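Local coordinates for calcium-regulated actin-bundling protein (Dictyostelium discoideum, PDB 4X3N) that bundles actin filaments under the control of calcium and may contribute to the reorganization of filopodia and pseudopodia during cell movement, at residues 96-110 against 126-140. Residues are numbered along the deposited sequence; the frame is centred on the assembly and turned at random.
Sequences FDIALYFYEQLCKFC and QPQMLTALKRKQELR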
ATOM      1  N   PHE A  96       4.527   8.490  -3.502  1.00 20.13           N
ATOM      2  CA  PHE A  96       4.848   9.557  -4.441  1.00 22.33           C
ATOM      3  C   PHE A  96       3.617  10.391  -4.918  1.00 23.62           C
ATOM      4  O   PHE A  96       3.724  11.625  -5.212  1.00 22.67           O
ATOM      5  CB  PHE A  96       5.609   8.990  -5.658  1.00 22.78           C
ATOM      6  CG  PHE A  96       7.056   8.639  -5.418  1.00 24.13           C
ATOM      7  CD1 PHE A  96       7.662   8.749  -4.197  1.00 24.96           C
ATOM      8  CD2 PHE A  96       7.786   8.119  -6.471  1.00 22.70           C
ATOM      9  CE1 PHE A  96       8.970   8.373  -4.030  1.00 25.48           C
ATOM     10  CE2 PHE A  96       9.102   7.756  -6.313  1.00 25.25           C
ATOM     11  CZ  PHE A  96       9.707   7.892  -5.090  1.00 24.65           C
ATOM     12  N   ASP A  97       2.440   9.782  -4.966  1.00 20.92           N
ATOM     13  CA  ASP A  97       1.290  10.555  -5.372  1.00 23.35           C
ATOM     14  C   ASP A  97       0.914  11.532  -4.250  1.00 26.08           C
ATOM     15  O   ASP A  97       0.623  12.709  -4.520  1.00 20.64           O
ATOM     16  CB  ASP A  97       0.111   9.671  -5.758  1.00 23.60           C
ATOM     17  CG  ASP A  97       0.311   8.992  -7.097  1.00 23.09           C
ATOM     18  OD1 ASP A  97       0.901   9.581  -8.021  1.00 20.46           O
ATOM     19  OD2 ASP A  97      -0.121   7.863  -7.209  1.00 26.55           O
ATOM     20  N   ILE A  98       0.890  11.040  -3.006  1.00 22.29           N
ATOM     21  CA  ILE A  98       0.604  11.910  -1.910  1.00 22.29           C
ATOM     22  C   ILE A  98       1.710  13.009  -1.707  1.00 25.26           C
ATOM     23  O   ILE A  98       1.386  14.153  -1.406  1.00 26.47           O
ATOM     24  CB  ILE A  98       0.380  11.119  -0.624  1.00 22.43           C
ATOM     25  CG1 ILE A  98      -0.726  10.076  -0.782  1.00 23.43           C
ATOM     26  CG2 ILE A  98       0.010  12.065   0.479  1.00 22.54           C
ATOM     27  CD1 ILE A  98      -2.083  10.609  -1.259  1.00 24.74           C
ATOM     28  N   ALA A  99       2.991  12.655  -1.868  1.00 24.30           N
ATOM     29  CA  ALA A  99       4.089  13.616  -1.877  1.00 22.65           C
ATOM     30  C   ALA A  99       3.891  14.719  -2.863  1.00 24.01           C
ATOM     31  O   ALA A  99       4.123  15.919  -2.572  1.00 23.50           O
ATOM     32  CB  ALA A  99       5.432  12.935  -2.135  1.00 24.49           C
ATOM     33  N   LEU A 100       3.479  14.346  -4.051  1.00 24.23           N
ATOM     34  CA  LEU A 100       3.104  15.313  -5.045  1.00 25.01           C
ATOM     35  C   LEU A 100       2.067  16.330  -4.561  1.00 24.80           C
ATOM     36  O   LEU A 100       2.207  17.523  -4.765  1.00 23.51           O
ATOM     37  CB  LEU A 100       2.620  14.554  -6.272  1.00 28.71           C
ATOM     38  CG  LEU A 100       2.629  15.323  -7.552  1.00 28.68           C
ATOM     39  CD1 LEU A 100       2.687  14.402  -8.759  1.00 30.89           C
ATOM     40  CD2 LEU A 100       1.381  16.187  -7.589  1.00 32.20           C
ATOM     41  N   TYR A 101       1.018  15.885  -3.907  1.00 22.89           N
ATOM     42  CA  TYR A 101       0.036  16.808  -3.365  1.00 23.66           C
ATOM     43  C   TYR A 101       0.695  17.678  -2.267  1.00 23.05           C
ATOM     44  O   TYR A 101       0.362  18.859  -2.109  1.00 24.62           O
ATOM     45  CB  TYR A 101      -1.183  16.067  -2.728  1.00 22.65           C
ATOM     46  CG  TYR A 101      -2.169  15.300  -3.623  1.00 23.36           C
ATOM     47  CD1 TYR A 101      -2.621  15.820  -4.829  1.00 30.29           C
ATOM     48  CD2 TYR A 101      -2.770  14.129  -3.177  1.00 26.52           C
ATOM     49  CE1 TYR A 101      -3.576  15.138  -5.625  1.00 29.24           C
ATOM     50  CE2 TYR A 101      -3.748  13.456  -3.926  1.00 28.26           C
ATOM     51  CZ  TYR A 101      -4.161  13.959  -5.167  1.00 28.92           C
ATOM     52  OH  TYR A 101      -5.123  13.273  -5.934  1.00 25.51           O
ATOM     53  N   PHE A 102       1.581  17.100  -1.471  1.00 22.93           N
ATOM     54  CA  PHE A 102       2.346  17.846  -0.472  1.00 21.52           C
ATOM     55  C   PHE A 102       3.115  18.981  -1.102  1.00 22.69           C
ATOM     56  O   PHE A 102       2.935  20.142  -0.735  1.00 25.33           O
ATOM     57  CB  PHE A 102       3.245  16.895   0.343  1.00 22.13           C
ATOM     58  CG  PHE A 102       4.356  17.554   1.090  1.00 20.00           C
ATOM     59  CD1 PHE A 102       4.102  18.361   2.135  1.00 19.37           C
ATOM     60  CD2 PHE A 102       5.677  17.283   0.761  1.00 19.22           C
ATOM     61  CE1 PHE A 102       5.128  18.951   2.833  1.00 19.78           C
ATOM     62  CE2 PHE A 102       6.728  17.886   1.435  1.00 18.95           C
ATOM     63  CZ  PHE A 102       6.455  18.717   2.490  1.00 20.66           C
ATOM     64  N   TYR A 103       3.916  18.698  -2.090  1.00 22.69           N
ATOM     65  CA  TYR A 103       4.752  19.735  -2.639  1.00 23.14           C
ATOM     66  C   TYR A 103       3.913  20.789  -3.362  1.00 25.61           C
ATOM     67  O   TYR A 103       4.243  21.968  -3.354  1.00 27.45           O
ATOM     68  CB  TYR A 103       5.734  19.137  -3.624  1.00 25.36           C
ATOM     69  CG  TYR A 103       6.989  18.637  -3.017  1.00 24.01           C
ATOM     70  CD1 TYR A 103       8.048  19.502  -2.755  1.00 23.02           C
ATOM     71  CD2 TYR A 103       7.113  17.288  -2.704  1.00 22.20           C
ATOM     72  CE1 TYR A 103       9.218  19.030  -2.168  1.00 23.57           C
ATOM     73  CE2 TYR A 103       8.244  16.803  -2.138  1.00 22.59           C
ATOM     74  CZ  TYR A 103       9.301  17.666  -1.859  1.00 20.88           C
ATOM     75  OH  TYR A 103      10.416  17.128  -1.313  1.00 19.17           O
ATOM     76  N   GLU A 104       2.839  20.341  -4.010  1.00 29.38           N
ATOM     77  CA  GLU A 104       1.928  21.271  -4.667  1.00 31.16           C
ATOM     78  C   GLU A 104       1.258  22.194  -3.713  1.00 29.40           C
ATOM     79  O   GLU A 104       1.171  23.356  -3.971  1.00 27.78           O
ATOM     80  CB  GLU A 104       0.914  20.555  -5.527  1.00 32.42           C
ATOM     81  CG  GLU A 104       1.628  20.041  -6.768  1.00 36.74           C
ATOM     82  CD  GLU A 104       0.676  19.441  -7.779  1.00 43.89           C
ATOM     83  OE1 GLU A 104      -0.530  19.212  -7.426  1.00 38.59           O
ATOM     84  OE2 GLU A 104       1.179  19.143  -8.887  1.00 41.26           O
ATOM     85  N   GLN A 105       0.830  21.681  -2.578  1.00 27.66           N
ATOM     86  CA  GLN A 105       0.258  22.515  -1.552  1.00 29.92           C
ATOM     87  C   GLN A 105       1.288  23.497  -0.979  1.00 30.46           C
ATOM     88  O   GLN A 105       0.938  24.643  -0.763  1.00 32.03           O
ATOM     89  CB  GLN A 105      -0.446  21.673  -0.488  1.00 31.89           C
ATOM     90  CG  GLN A 105      -1.056  22.438   0.663  1.00 39.11           C
ATOM     91  CD  GLN A 105      -1.962  23.607   0.240  1.00 43.47           C
ATOM     92  OE1 GLN A 105      -2.697  23.538  -0.766  1.00 45.15           O
ATOM     93  NE2 GLN A 105      -1.922  24.684   1.031  1.00 38.48           N
ATOM     94  N   LEU A 106       2.547  23.086  -0.809  1.00 27.23           N
ATOM     95  CA  LEU A 106       3.588  23.965  -0.359  1.00 27.21           C
ATOM     96  C   LEU A 106       3.771  25.167  -1.258  1.00 30.17           C
ATOM     97  O   LEU A 106       3.920  26.299  -0.784  1.00 27.37           O
ATOM     98  CB  LEU A 106       4.936  23.268  -0.342  1.00 28.42           C
ATOM     99  CG  LEU A 106       5.363  22.510   0.903  1.00 28.17           C
ATOM    100  CD1 LEU A 106       6.757  21.951   0.694  1.00 26.61           C
ATOM    101  CD2 LEU A 106       5.270  23.345   2.199  1.00 28.05           C
ATOM    102  N   CYS A 107       3.794  24.897  -2.545  1.00 27.74           N
ATOM    103  CA  CYS A 107       3.992  25.918  -3.546  1.00 31.51           C
ATOM    104  C   CYS A 107       2.793  26.840  -3.564  1.00 31.53           C
ATOM    105  O   CYS A 107       2.964  28.029  -3.679  1.00 33.07           O
ATOM    106  CB  CYS A 107       4.179  25.294  -4.936  1.00 30.16           C
ATOM    107  SG  CYS A 107       5.708  24.358  -5.189  1.00 32.04           S
ATOM    108  N   LYS A 108       1.602  26.302  -3.394  1.00 32.87           N
ATOM    109  CA  LYS A 108       0.413  27.143  -3.446  1.00 39.52           C
ATOM    110  C   LYS A 108       0.401  28.074  -2.239  1.00 39.45           C
ATOM    111  O   LYS A 108       0.109  29.272  -2.354  1.00 34.91           O
ATOM    112  CB  LYS A 108      -0.857  26.311  -3.482  1.00 41.75           C
ATOM    113  CG  LYS A 108      -2.100  27.102  -3.873  1.00 48.48           C
ATOM    114  CD  LYS A 108      -3.295  26.199  -4.176  1.00 46.58           C
ATOM    115  CE  LYS A 108      -3.875  25.610  -2.900  1.00 51.05           C
ATOM    116  NZ  LYS A 108      -5.372  25.523  -2.919  1.00 51.17           N
ATOM    117  N   PHE A 109       0.745  27.521  -1.084  1.00 36.11           N
ATOM    118  CA  PHE A 109       0.787  28.303   0.136  1.00 34.82           C
ATOM    119  C   PHE A 109       1.750  29.474  -0.003  1.00 33.48           C
ATOM    120  O   PHE A 109       1.378  30.607   0.209  1.00 36.19           O
ATOM    121  CB  PHE A 109       1.178  27.457   1.317  1.00 33.90           C
ATOM    122  CG  PHE A 109       1.290  28.242   2.593  1.00 35.68           C
ATOM    123  CD1 PHE A 109       2.436  28.964   2.881  1.00 36.36           C
ATOM    124  CD2 PHE A 109       0.237  28.269   3.503  1.00 37.53           C
ATOM    125  CE1 PHE A 109       2.524  29.694   4.043  1.00 37.87           C
ATOM    126  CE2 PHE A 109       0.343  28.964   4.695  1.00 37.84           C
ATOM    127  CZ  PHE A 109       1.486  29.678   4.954  1.00 36.83           C
ATOM    128  N   CYS A 110       2.967  29.177  -0.421  1.00 35.76           N
ATOM    129  CA  CYS A 110       4.041  30.171  -0.542  1.00 35.00           C
ATOM    130  C   CYS A 110       3.834  31.198  -1.657  1.00 43.44           C
ATOM    131  O   CYS A 110       4.504  32.252  -1.654  1.00 38.38           O
ATOM    132  CB  CYS A 110       5.363  29.455  -0.816  1.00 33.73           C
ATOM    133  SG  CYS A 110       5.986  28.544   0.620  1.00 30.69           S
ATOM    134  N   GLN A 126      12.023  28.238   0.303  1.00 26.36           N
ATOM    135  CA  GLN A 126      10.937  28.271  -0.645  1.00 26.64           C
ATOM    136  C   GLN A 126      11.000  27.031  -1.501  1.00 28.64           C
ATOM    137  O   GLN A 126      12.064  26.697  -1.982  1.00 28.59           O
ATOM    138  CB  GLN A 126      11.018  29.501  -1.587  1.00 30.24           C
ATOM    139  CG  GLN A 126      10.688  30.820  -0.869  1.00 28.52           C
ATOM    140  CD  GLN A 126       9.525  30.703   0.078  1.00 26.84           C
ATOM    141  OE1 GLN A 126       8.353  30.661  -0.339  1.00 26.29           O
ATOM    142  NE2 GLN A 126       9.829  30.719   1.379  1.00 26.35           N
ATOM    143  N   PRO A 127       9.859  26.382  -1.738  1.00 26.02           N
ATOM    144  CA  PRO A 127       9.826  25.225  -2.654  1.00 28.66           C
ATOM    145  C   PRO A 127       9.926  25.686  -4.106  1.00 32.07           C
ATOM    146  O   PRO A 127       9.941  26.876  -4.354  1.00 34.37           O
ATOM    147  CB  PRO A 127       8.478  24.616  -2.413  1.00 24.24           C
ATOM    148  CG  PRO A 127       7.638  25.757  -1.905  1.00 27.00           C
ATOM    149  CD  PRO A 127       8.529  26.712  -1.193  1.00 25.51           C
ATOM    150  N   GLN A 128       9.981  24.741  -5.022  1.00 34.11           N
ATOM    151  CA  GLN A 128      10.052  25.030  -6.450  1.00 37.92           C
ATOM    152  C   GLN A 128       8.882  24.371  -7.136  1.00 34.65           C
ATOM    153  O   GLN A 128       8.561  23.200  -6.905  1.00 32.90           O
ATOM    154  CB  GLN A 128      11.385  24.534  -7.011  1.00 38.64           C
ATOM    155  CG  GLN A 128      11.462  24.441  -8.537  1.00 40.67           C
ATOM    156  CD  GLN A 128      12.731  23.722  -9.007  1.00 48.34           C
ATOM    157  OE1 GLN A 128      13.166  22.695  -8.433  1.00 50.02           O
ATOM    158  NE2 GLN A 128      13.346  24.258 -10.055  1.00 54.42           N
ATOM    159  N   MET A 129       8.240  25.120  -8.008  1.00 37.39           N
ATOM    160  CA  MET A 129       7.077  24.594  -8.705  1.00 40.88           C
ATOM    161  C   MET A 129       7.620  23.648  -9.771  1.00 35.92           C
ATOM    162  O   MET A 129       8.639  23.925 -10.384  1.00 35.99           O
ATOM    163  CB  MET A 129       6.250  25.723  -9.349  1.00 44.31           C
ATOM    164  CG  MET A 129       4.883  25.276  -9.828  1.00 51.49           C
ATOM    165  SD  MET A 129       3.691  25.117  -8.470  1.00 69.24           S
ATOM    166  CE  MET A 129       3.388  23.339  -8.275  1.00 60.68           C
ATOM    167  N   LEU A 130       6.945  22.535  -9.982  1.00 35.24           N
ATOM    168  CA  LEU A 130       7.349  21.615 -11.013  1.00 36.62           C
ATOM    169  C   LEU A 130       6.150  20.924 -11.566  1.00 38.11           C
ATOM    170  O   LEU A 130       5.184  20.670 -10.820  1.00 35.20           O
ATOM    171  CB  LEU A 130       8.242  20.541 -10.415  1.00 38.71           C
ATOM    172  CG  LEU A 130       9.593  20.876  -9.863  1.00 38.57           C
ATOM    173  CD1 LEU A 130      10.130  19.587  -9.283  1.00 37.28           C
ATOM    174  CD2 LEU A 130      10.500  21.405 -10.975  1.00 40.15           C
ATOM    175  N   THR A 131       6.207  20.543 -12.844  1.00 37.40           N
ATOM    176  CA  THR A 131       5.141  19.667 -13.363  1.00 39.01           C
ATOM    177  C   THR A 131       5.145  18.323 -12.619  1.00 38.71           C
ATOM    178  O   THR A 131       6.133  17.934 -11.991  1.00 34.22           O
ATOM    179  CB  THR A 131       5.312  19.325 -14.831  1.00 35.47           C
ATOM    180  OG1 THR A 131       6.471  18.522 -14.969  1.00 37.88           O
ATOM    181  CG2 THR A 131       5.508  20.571 -15.667  1.00 42.30           C
ATOM    182  N   ALA A 132       4.051  17.585 -12.763  1.00 37.68           N
ATOM    183  CA  ALA A 132       3.896  16.315 -12.110  1.00 35.47           C
ATOM    184  C   ALA A 132       5.011  15.382 -12.475  1.00 37.76           C
ATOM    185  O   ALA A 132       5.538  14.661 -11.624  1.00 34.34           O
ATOM    186  CB  ALA A 132       2.572  15.698 -12.497  1.00 36.81           C
ATOM    187  N   LEU A 133       5.324  15.378 -13.758  1.00 36.41           N
ATOM    188  CA  LEU A 133       6.341  14.552 -14.316  1.00 37.10           C
ATOM    189  C   LEU A 133       7.707  14.868 -13.701  1.00 34.49           C
ATOM    190  O   LEU A 133       8.446  13.954 -13.305  1.00 32.76           O
ATOM    191  CB  LEU A 133       6.414  14.780 -15.847  1.00 38.52           C
ATOM    192  CG  LEU A 133       7.553  14.007 -16.522  1.00 45.97           C
ATOM    193  CD1 LEU A 133       6.958  12.648 -16.853  1.00 50.54           C
ATOM    194  CD2 LEU A 133       8.191  14.674 -17.763  1.00 45.94           C
ATOM    195  N   LYS A 134       8.082  16.149 -13.714  1.00 36.51           N
ATOM    196  CA  LYS A 134       9.376  16.584 -13.178  1.00 34.42           C
ATOM    197  C   LYS A 134       9.460  16.313 -11.662  1.00 30.53           C
ATOM    198  O   LYS A 134      10.478  15.915 -11.131  1.00 28.99           O
ATOM    199  CB  LYS A 134       9.548  18.074 -13.389  1.00 39.33           C
ATOM    200  CG  LYS A 134       9.530  18.484 -14.832  1.00 48.03           C
ATOM    201  CD  LYS A 134      10.833  18.152 -15.505  1.00 55.38           C
ATOM    202  CE  LYS A 134      11.153  19.299 -16.458  1.00 67.04           C
ATOM    203  NZ  LYS A 134      12.348  19.027 -17.293  1.00 71.33           N
ATOM    204  N   ARG A 135       8.358  16.566 -10.988  1.00 32.05           N
ATOM    205  CA  ARG A 135       8.266  16.288  -9.567  1.00 33.93           C
ATOM    206  C   ARG A 135       8.636  14.823  -9.293  1.00 30.13           C
ATOM    207  O   ARG A 135       9.496  14.575  -8.510  1.00 30.25           O
ATOM    208  CB  ARG A 135       6.855  16.535  -9.053  1.00 34.44           C
ATOM    209  CG  ARG A 135       6.689  16.444  -7.557  1.00 32.30           C
ATOM    210  CD  ARG A 135       6.405  17.816  -7.036  1.00 35.68           C
ATOM    211  NE  ARG A 135       7.609  18.465  -6.631  1.00 35.68           N
ATOM    212  CZ  ARG A 135       7.744  19.772  -6.418  1.00 36.69           C
ATOM    213  NH1 ARG A 135       6.741  20.637  -6.584  1.00 40.46           N
ATOM    214  NH2 ARG A 135       8.925  20.204  -6.015  1.00 38.36           N
ATOM    215  N   LYS A 136       7.978  13.862  -9.923  1.00 32.31           N
ATOM    216  CA  LYS A 136       8.214  12.444  -9.569  1.00 30.27           C
ATOM    217  C   LYS A 136       9.604  12.016  -9.896  1.00 26.91           C
ATOM    218  O   LYS A 136      10.226  11.273  -9.181  1.00 25.10           O
ATOM    219  CB  LYS A 136       7.198  11.508 -10.243  1.00 32.50           C
ATOM    220  CG  LYS A 136       5.866  11.555  -9.546  1.00 35.53           C
ATOM    221  CD  LYS A 136       5.114  10.300  -9.817  1.00 37.77           C
ATOM    222  CE  LYS A 136       3.864  10.276  -8.980  1.00 34.33           C
ATOM    223  NZ  LYS A 136       3.140   9.053  -9.325  1.00 32.54           N
ATOM    224  N   GLN A 137      10.126  12.566 -10.964  1.00 28.29           N
ATOM    225  CA  GLN A 137      11.520  12.372 -11.340  1.00 28.13           C
ATOM    226  C   GLN A 137      12.497  12.952 -10.299  1.00 26.87           C
ATOM    227  O   GLN A 137      13.539  12.339 -10.000  1.00 26.64           O
ATOM    228  CB  GLN A 137      11.750  13.061 -12.674  1.00 32.85           C
ATOM    229  CG  GLN A 137      13.122  12.834 -13.317  1.00 36.05           C
ATOM    230  CD  GLN A 137      13.283  13.696 -14.597  1.00 45.80           C
ATOM    231  OE1 GLN A 137      12.302  14.104 -15.253  1.00 50.45           O
ATOM    232  NE2 GLN A 137      14.525  13.977 -14.945  1.00 44.75           N
ATOM    233  N   GLU A 138      12.151  14.082  -9.697  1.00 25.78           N
ATOM    234  CA  GLU A 138      13.023  14.583  -8.615  1.00 25.92           C
ATOM    235  C   GLU A 138      12.900  13.691  -7.361  1.00 21.84           C
ATOM    236  O   GLU A 138      13.842  13.487  -6.676  1.00 20.61           O
ATOM    237  CB  GLU A 138      12.666  15.996  -8.245  1.00 27.33           C
ATOM    238  CG  GLU A 138      13.613  16.641  -7.240  1.00 27.68           C
ATOM    239  CD  GLU A 138      13.463  18.151  -7.251  1.00 30.45           C
ATOM    240  OE1 GLU A 138      14.298  18.792  -7.918  1.00 29.06           O
ATOM    241  OE2 GLU A 138      12.499  18.673  -6.646  1.00 29.52           O
ATOM    242  N   LEU A 139      11.714  13.208  -7.067  1.00 22.93           N
ATOM    243  CA  LEU A 139      11.546  12.345  -5.870  1.00 24.74           C
ATOM    244  C   LEU A 139      12.443  11.134  -5.987  1.00 24.72           C
ATOM    245  O   LEU A 139      13.150  10.768  -5.078  1.00 29.52           O
ATOM    246  CB  LEU A 139      10.069  11.883  -5.728  1.00 24.82           C
ATOM    247  CG  LEU A 139       9.026  12.983  -5.523  1.00 24.91           C
ATOM    248  CD1 LEU A 139       7.684  12.374  -5.181  1.00 26.42           C
ATOM    249  CD2 LEU A 139       9.419  13.972  -4.449  1.00 28.01           C
ATOM    250  N   ARG A 140      12.365  10.513  -7.152  1.00 24.38           N
ATOM    251  CA  ARG A 140      13.063   9.318  -7.533  1.00 28.05           C
ATOM    252  C   ARG A 140      14.573   9.491  -7.668  1.00 27.73           C
ATOM    253  O   ARG A 140      15.321   8.638  -7.233  1.00 26.27           O
ATOM    254  CB  ARG A 140      12.492   8.919  -8.907  1.00 32.47           C
ATOM    255  CG  ARG A 140      12.836   7.590  -9.423  1.00 36.96           C
ATOM    256  CD  ARG A 140      12.044   7.395 -10.701  1.00 39.35           C
ATOM    257  NE  ARG A 140      10.648   7.075 -10.390  1.00 39.43           N
ATOM    258  CZ  ARG A 140       9.601   7.661 -10.954  1.00 38.04           C
ATOM    259  NH1 ARG A 140       9.767   8.605 -11.896  1.00 36.88           N
ATOM    260  NH2 ARG A 140       8.381   7.244 -10.601  1.00 38.49           N
TER
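Phe96 lays one face of its ring against Leu139, whose CB stands 4.0 Å from the ring centroid and almost on its normal, a CH-pi contact. Asp97 OD1 accepts from Lys136 NZ at 2.6 Å, a salt bridge entered from above the carboxylate plane; the same oxygen also pairs with Arg140 of the second subunit. Ala99 CB meets Leu139 CD1, and both side chains touch Val151. Leu100, its CG anti to the backbone N (chi1 -160°), brings CD1 to 4.0 Å from Ala132 CB. Helix 132-143 leads into the EF-hand loop that holds calcium through residues including Asp144 and Glu155; the axes of 96-110 and 132-140 cross with their N-to-C directions 113° apart. The Arg135 guanidinium crosses Tyr103 obliquely, planes 19° apart; Tyr103 CB and CD1 lie over one guanidinium face, CD1 3.4 Å from NH2, and Leu130 CD1 lies over the rim of the opposite face. NH1 and NH2 of Arg135 both grip Gln128 O, in its carbonyl plane. A leucine in place of Arg135 would probably leave Gln128 O without either donor and Tyr103 without the flat group lying against its CB and CD1. Beyond, Cys107 CB packs on Met129 SD at 3.6 Å while its SG borders Pro127 CB. Cys110 SG rests 3.6 Å from Pro127 CD, and Gln126, whose NE2 bonds to Tyr122 O, has OE1 3.3 Å from Cys110 CB.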